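PDB 2GLF: probable M18-family aminopeptidase 1 from Thermotoga maritima, which probably acts as a metal-dependent aminopeptidase of the M18 family, removing residues from the N termini of peptides at a two-metal centre. Local coordinates for residues A[42-47]-A[71-76]; A[291-296]-A[315-320]. All blocks are in the same frame, centred on the assembly; numbering follows the deposited sequence.

Overall arrangement
From the N terminus, contact 1 comes first: it joins the last turn of helix 33-45 to strand 73-77 and closes a loop of 23 residues that holds strands 50-51 and 64-67. Contact 2 opens much later; it brings the start of helix 292-303 against the end of helix 310-318 across 18 residues, most of them helical. The two are therefore in series, neither enclosing nor crossing the other, with the contact centres about 19 Å apart. They meet through strand 73-77, where Ala74 N lies 3.9 Å from Phe292 CZ. Ile73 and Ala75 face helix 33-45 while Ala74 and Phe76 face helix 292-303, so the two helices cover opposite faces of this strand.

Contact 1: A[42-47]-A[71-76]; sequences RILDES and KAIAAF
On the helix side the contact rests on Leu44, whose CD1 is its one atom in close approach to segment 71-76. Leu44 CD1 lies 3.7 Å from Ala75 CB and 4.0 Å from Ile73 CD1. Leu44 and Ile73 reach toward one another tip to tip, whereas Ala75 offers its short CB from closer to the backbone. The alternation of the strand accounts for the pairing: Ile73 and Ala75 direct their CB atoms toward the helix, and Ala74 between them points away. With CG1 of Ile73 anti to the backbone N (chi1 -175°) and chi2 also extended, CD1 stands at the far end of the chain and can reach the leucine. The interaction is purely apolar and small, burying 104 Å² in all, and no hydrogen bond spans the segments.

In the next shell, Tyr65 of strand 64-67 touches Leu44, Ile73 and Ala75 alike, and Phe49 also packs on Leu44. Asp45 OD1 is hydrogen-bonded to Tyr65 OH, which ties the helix to this neighbouring strand. The helix ends at Asp45; Glu46 is the first residue to leave helical backbone angles, and Ser47 OG donates to Ile43 O at 3.1 Å. Strand 73-77 is held in the mixed sheet by backbone bonds to Val64 and Ala66 and to Val272 and Phe274. Helix 33-45 thus packs on the Ile73/Ala75 face of this sheet, which also contains strand 87-92 ending at the manganese ligand His92, while Ala74 and Phe76 turn to helix 292-303 on the other face: the three-layer alpha/beta/alpha arrangement of the zinc exopeptidase fold.

Contact 2: A[291-296]-A[315-320]; sequences RFYLKA and EVLENT
Leu317 meets both Tyr293 and Leu294, and each meets it in a different orientation. The side chains of Leu294 and Leu317 cross at about a right angle: CD2 of Leu294 lies 3.9 Å from CD2 of Leu317 and 4.1 Å from its CD1, so one methyl touches both branches of the opposing leucine. Tyr293 instead slides past Leu317 in the opposite direction. Its phenol end does the touching, with OH 3.8 Å and CZ 4.3 Å from Leu317 CD2, and the methyl approaches the ring obliquely. CD2 of Leu317 is therefore shared by the two residues.

Neither Tyr293 nor Leu294 aims its CB straight at the other helix; the length of each side chain brings its end across. For Tyr293, placing CG anti to the backbone N (chi1 166°) carries the hydroxyl to Leu317, whose own CB does point toward helix 292-303. The CA atoms of Leu294 and Leu317 remain 9.4 Å apart, so side-chain ends alone bridge the gap, without a hydrogen bond, and bury 122 Å² in total.

Around these three side chains, the Tyr293 ring meets that of Phe407 with planes at about 60°, and Arg410 touches both Tyr293 and Leu294. Past Leu317 the helix gives way at Asn319, and Thr320 OG1 turns back to donate to Val316 O at 2.8 Å, from 42° above the carbonyl plane; the same OG1 is hydrogen-bonded to Leu86 N. Arg291 of a neighbouring subunit packs on Leu317, while Arg291 of this chain forms salt bridges with Glu310 and Asp314 of a different subunit. The contact is helix-to-helix packing between consecutive helices, 292-303 and 310-318, beside a subunit interface of the twelve-chain assembly.

Contact 1: A[42-47]-A[71-76]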
loop_
_atom_site.group_PDB
_atom_site.type_symbol
_atom_site.label_atom_id
_atom_site.label_comp_id
_atom_site.label_asym_id
_atom_site.label_seq_id
_atom_site.Cartn_x
_atom_site.Cartn_y
_atom_site.Cartn_z
ATOM N N ARG A 42 26.274 -43.660 32.852
ATOM C CA ARG A 42 26.727 -43.771 34.236
ATOM C C ARG A 42 25.624 -44.366 35.101
ATOM O O ARG A 42 25.849 -45.334 35.824
ATOM C CB ARG A 42 27.114 -42.393 34.782
ATOM C CG ARG A 42 27.154 -42.318 36.299
ATOM C CD ARG A 42 27.334 -40.902 36.784
ATOM N NE ARG A 42 26.651 -40.689 38.056
ATOM C CZ ARG A 42 25.329 -40.650 38.194
ATOM N NH1 ARG A 42 24.543 -40.807 37.137
ATOM N NH2 ARG A 42 24.784 -40.456 39.388
ATOM N N ILE A 43 24.439 -43.768 35.032
ATOM C CA ILE A 43 23.287 -44.243 35.790
ATOM C C ILE A 43 23.036 -45.711 35.459
ATOM O O ILE A 43 22.721 -46.515 36.338
ATOM C CB ILE A 43 22.025 -43.431 35.432
ATOM C CG1 ILE A 43 22.137 -42.027 36.020
ATOM C CG2 ILE A 43 20.768 -44.155 35.915
ATOM C CD1 ILE A 43 21.011 -41.111 35.621
ATOM N N LEU A 44 23.176 -46.049 34.181
ATOM C CA LEU A 44 22.973 -47.416 33.728
ATOM C C LEU A 44 24.113 -48.340 34.157
ATOM O O LEU A 44 23.905 -49.538 34.340
ATOM C CB LEU A 44 22.826 -47.458 32.203
ATOM C CG LEU A 44 21.517 -46.920 31.616
ATOM C CD1 LEU A 44 21.555 -47.004 30.089
ATOM C CD2 LEU A 44 20.340 -47.723 32.175
ATOM N N ASP A 45 25.318 -47.799 34.308
ATOM C CA ASP A 45 26.430 -48.633 34.722
ATOM C C ASP A 45 26.198 -49.087 36.149
ATOM O O ASP A 45 26.558 -50.205 36.509
ATOM C CB ASP A 45 27.752 -47.902 34.548
ATOM C CG ASP A 45 28.160 -47.810 33.091
ATOM O OD1 ASP A 45 27.885 -48.775 32.347
ATOM O OD2 ASP A 45 28.754 -46.791 32.688
ATOM N N GLU A 46 25.598 -48.223 36.965
ATOM C CA GLU A 46 25.220 -48.624 38.316
ATOM C C GLU A 46 23.944 -49.370 37.909
ATOM O O GLU A 46 23.786 -49.697 36.735
ATOM C CB GLU A 46 24.844 -47.421 39.168
ATOM C CG GLU A 46 25.831 -46.287 39.133
ATOM C CD GLU A 46 25.356 -45.104 39.957
ATOM O OE1 GLU A 46 24.226 -44.627 39.720
ATOM O OE2 GLU A 46 26.110 -44.648 40.841
ATOM N N SER A 47 23.019 -49.633 38.817
ATOM C CA SER A 47 21.803 -50.332 38.397
ATOM C C SER A 47 22.109 -51.718 37.823
ATOM O O SER A 47 21.232 -52.581 37.764
ATOM C CB SER A 47 21.055 -49.511 37.339
ATOM O OG SER A 47 20.687 -48.243 37.844
ATOM N N LYS A 71 26.024 -40.048 21.230
ATOM C CA LYS A 71 24.936 -39.092 21.086
ATOM C C LYS A 71 23.572 -39.766 21.171
ATOM O O LYS A 71 22.547 -39.101 21.238
ATOM C CB LYS A 71 25.061 -38.355 19.752
ATOM C CG LYS A 71 26.333 -37.547 19.608
ATOM C CD LYS A 71 26.404 -36.902 18.240
ATOM C CE LYS A 71 27.658 -36.071 18.097
ATOM N NZ LYS A 71 27.751 -35.399 16.768
ATOM N N ALA A 72 23.560 -41.089 21.160
ATOM C CA ALA A 72 22.309 -41.824 21.249
ATOM C C ALA A 72 22.554 -43.058 22.096
ATOM O O ALA A 72 23.671 -43.566 22.155
ATOM C CB ALA A 72 21.836 -42.215 19.866
ATOM N N ILE A 73 21.520 -43.551 22.760
ATOM C CA ILE A 73 21.705 -44.722 23.590
ATOM C C ILE A 73 20.385 -45.425 23.881
ATOM O O ILE A 73 19.423 -44.815 24.345
ATOM C CB ILE A 73 22.410 -44.332 24.907
ATOM C CG1 ILE A 73 22.723 -45.579 25.729
ATOM C CG2 ILE A 73 21.545 -43.357 25.690
ATOM C CD1 ILE A 73 23.471 -45.282 27.012
ATOM N N ALA A 74 20.348 -46.715 23.579
ATOM C CA ALA A 74 19.161 -47.523 23.807
ATOM C C ALA A 74 19.434 -48.475 24.973
ATOM O O ALA A 74 20.486 -49.107 25.039
ATOM C CB ALA A 74 18.818 -48.305 22.547
ATOM N N ALA A 75 18.490 -48.560 25.900
ATOM C CA ALA A 75 18.647 -49.434 27.051
ATOM C C ALA A 75 17.485 -50.406 27.129
ATOM O O ALA A 75 16.328 -49.997 27.105
ATOM C CB ALA A 75 18.717 -48.615 28.326
ATOM N N PHE A 76 17.792 -51.694 27.215
ATOM C CA PHE A 76 16.742 -52.692 27.308
ATOM C C PHE A 76 16.835 -53.503 28.587
ATOM O O PHE A 76 17.834 -53.470 29.311
ATOM C CB PHE A 76 16.788 -53.666 26.127
ATOM C CG PHE A 76 16.798 -53.001 24.787
ATOM C CD1 PHE A 76 17.999 -52.805 24.102
ATOM C CD2 PHE A 76 15.612 -52.554 24.207
ATOM C CE1 PHE A 76 18.015 -52.175 22.864
ATOM C CE2 PHE A 76 15.619 -51.920 22.966
ATOM C CZ PHE A 76 16.819 -51.730 22.293
#

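Contact 2: A[291-296]-A[315-320]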
loop_
_atom_site.group_PDB
_atom_site.type_symbol
_atom_site.label_atom_id
_atom_site.label_comp_id
_atom_site.label_asym_id
_atom_site.label_seq_id
_atom_site.Cartn_x
_atom_site.Cartn_y
_atom_site.Cartn_z
ATOM N N ARG A 291 18.473 -46.771 11.464
ATOM C CA ARG A 291 18.925 -48.157 11.501
ATOM C C ARG A 291 19.347 -48.619 12.889
ATOM O O ARG A 291 19.032 -49.736 13.294
ATOM C CB ARG A 291 20.077 -48.371 10.512
ATOM C CG ARG A 291 20.349 -49.840 10.212
ATOM C CD ARG A 291 21.396 -50.015 9.127
ATOM N NE ARG A 291 21.553 -51.417 8.743
ATOM C CZ ARG A 291 20.691 -52.092 7.987
ATOM N NH1 ARG A 291 19.602 -51.497 7.520
ATOM N NH2 ARG A 291 20.913 -53.367 7.705
ATOM N N PHE A 292 20.058 -47.761 13.609
ATOM C CA PHE A 292 20.523 -48.058 14.965
ATOM C C PHE A 292 19.489 -48.808 15.820
ATOM O O PHE A 292 19.808 -49.787 16.509
ATOM C CB PHE A 292 20.897 -46.747 15.655
ATOM C CG PHE A 292 21.098 -46.873 17.133
ATOM C CD1 PHE A 292 22.074 -47.721 17.647
ATOM C CD2 PHE A 292 20.322 -46.125 18.015
ATOM C CE1 PHE A 292 22.278 -47.821 19.024
ATOM C CE2 PHE A 292 20.516 -46.216 19.389
ATOM C CZ PHE A 292 21.496 -47.066 19.898
ATOM N N TYR A 293 18.253 -48.325 15.771
ATOM C CA TYR A 293 17.145 -48.901 16.517
ATOM C C TYR A 293 16.881 -50.363 16.167
ATOM O O TYR A 293 16.728 -51.200 17.052
ATOM C CB TYR A 293 15.900 -48.055 16.266
ATOM C CG TYR A 293 14.596 -48.676 16.686
ATOM C CD1 TYR A 293 14.429 -49.211 17.961
ATOM C CD2 TYR A 293 13.503 -48.671 15.825
ATOM C CE1 TYR A 293 13.194 -49.723 18.372
ATOM C CE2 TYR A 293 12.271 -49.174 16.220
ATOM C CZ TYR A 293 12.119 -49.696 17.497
ATOM O OH TYR A 293 10.886 -50.157 17.897
ATOM N N LEU A 294 16.814 -50.673 14.879
ATOM C CA LEU A 294 16.571 -52.047 14.473
ATOM C C LEU A 294 17.843 -52.875 14.587
ATOM O O LEU A 294 17.792 -54.081 14.820
ATOM C CB LEU A 294 16.036 -52.084 13.048
ATOM C CG LEU A 294 14.667 -51.418 12.920
ATOM C CD1 LEU A 294 14.081 -51.761 11.561
ATOM C CD2 LEU A 294 13.727 -51.901 14.038
ATOM N N LYS A 295 18.987 -52.221 14.426
ATOM C CA LYS A 295 20.265 -52.901 14.541
ATOM C C LYS A 295 20.413 -53.359 15.981
ATOM O O LYS A 295 21.052 -54.374 16.257
ATOM C CB LYS A 295 21.409 -51.957 14.172
ATOM C CG LYS A 295 22.783 -52.497 14.508
ATOM C CD LYS A 295 23.867 -51.627 13.924
ATOM C CE LYS A 295 25.179 -51.852 14.636
ATOM N NZ LYS A 295 25.112 -51.406 16.058
ATOM N N ALA A 296 19.813 -52.604 16.896
ATOM C CA ALA A 296 19.855 -52.929 18.320
ATOM C C ALA A 296 18.961 -54.120 18.614
ATOM O O ALA A 296 19.301 -54.971 19.432
ATOM C CB ALA A 296 19.402 -51.732 19.150
ATOM N N GLU A 315 7.370 -59.815 13.527
ATOM C CA GLU A 315 6.542 -60.125 14.688
ATOM C C GLU A 315 6.966 -59.238 15.845
ATOM O O GLU A 315 6.123 -58.634 16.506
ATOM C CB GLU A 315 6.684 -61.594 15.095
ATOM C CG GLU A 315 5.743 -61.999 16.227
ATOM C CD GLU A 315 5.977 -63.419 16.725
ATOM O OE1 GLU A 315 5.212 -63.881 17.603
ATOM O OE2 GLU A 315 6.926 -64.074 16.245
ATOM N N VAL A 316 8.272 -59.165 16.084
ATOM C CA VAL A 316 8.790 -58.338 17.164
ATOM C C VAL A 316 8.136 -56.963 17.070
ATOM O O VAL A 316 7.436 -56.544 17.994
ATOM C CB VAL A 316 10.338 -58.189 17.087
ATOM C CG1 VAL A 316 10.835 -57.299 18.219
ATOM C CG2 VAL A 316 11.005 -59.560 17.171
ATOM N N LEU A 317 8.343 -56.271 15.951
ATOM C CA LEU A 317 7.757 -54.944 15.758
ATOM C C LEU A 317 6.232 -54.999 15.695
ATOM O O LEU A 317 5.564 -54.050 16.097
ATOM C CB LEU A 317 8.295 -54.304 14.478
ATOM C CG LEU A 317 9.796 -54.007 14.453
ATOM C CD1 LEU A 317 10.260 -53.838 13.004
ATOM C CD2 LEU A 317 10.091 -52.767 15.289
ATOM N N GLU A 318 5.694 -56.107 15.184
ATOM C CA GLU A 318 4.247 -56.316 15.075
ATOM C C GLU A 318 3.613 -56.121 16.456
ATOM O O GLU A 318 2.562 -55.496 16.603
ATOM C CB GLU A 318 3.975 -57.733 14.578
ATOM C CG GLU A 318 2.999 -57.809 13.429
ATOM C CD GLU A 318 1.656 -57.227 13.779
ATOM O OE1 GLU A 318 1.591 -56.008 14.052
ATOM O OE2 GLU A 318 0.667 -57.992 13.784
ATOM N N ASN A 319 4.258 -56.697 17.462
ATOM C CA ASN A 319 3.825 -56.545 18.839
ATOM C C ASN A 319 4.717 -55.387 19.259
ATOM O O ASN A 319 5.375 -54.790 18.405
ATOM C CB ASN A 319 4.147 -57.802 19.644
ATOM C CG ASN A 319 3.587 -59.063 19.003
ATOM O OD1 ASN A 319 2.393 -59.148 18.706
ATOM N ND2 ASN A 319 4.448 -60.048 18.785
ATOM N N THR A 320 4.768 -55.063 20.542
ATOM C CA THR A 320 5.600 -53.941 20.990
ATOM C C THR A 320 4.826 -52.634 20.948
ATOM O O THR A 320 4.524 -52.099 19.888
ATOM C CB THR A 320 6.882 -53.741 20.118
ATOM O OG1 THR A 320 7.745 -54.878 20.251
ATOM C CG2 THR A 320 7.628 -52.476 20.544
#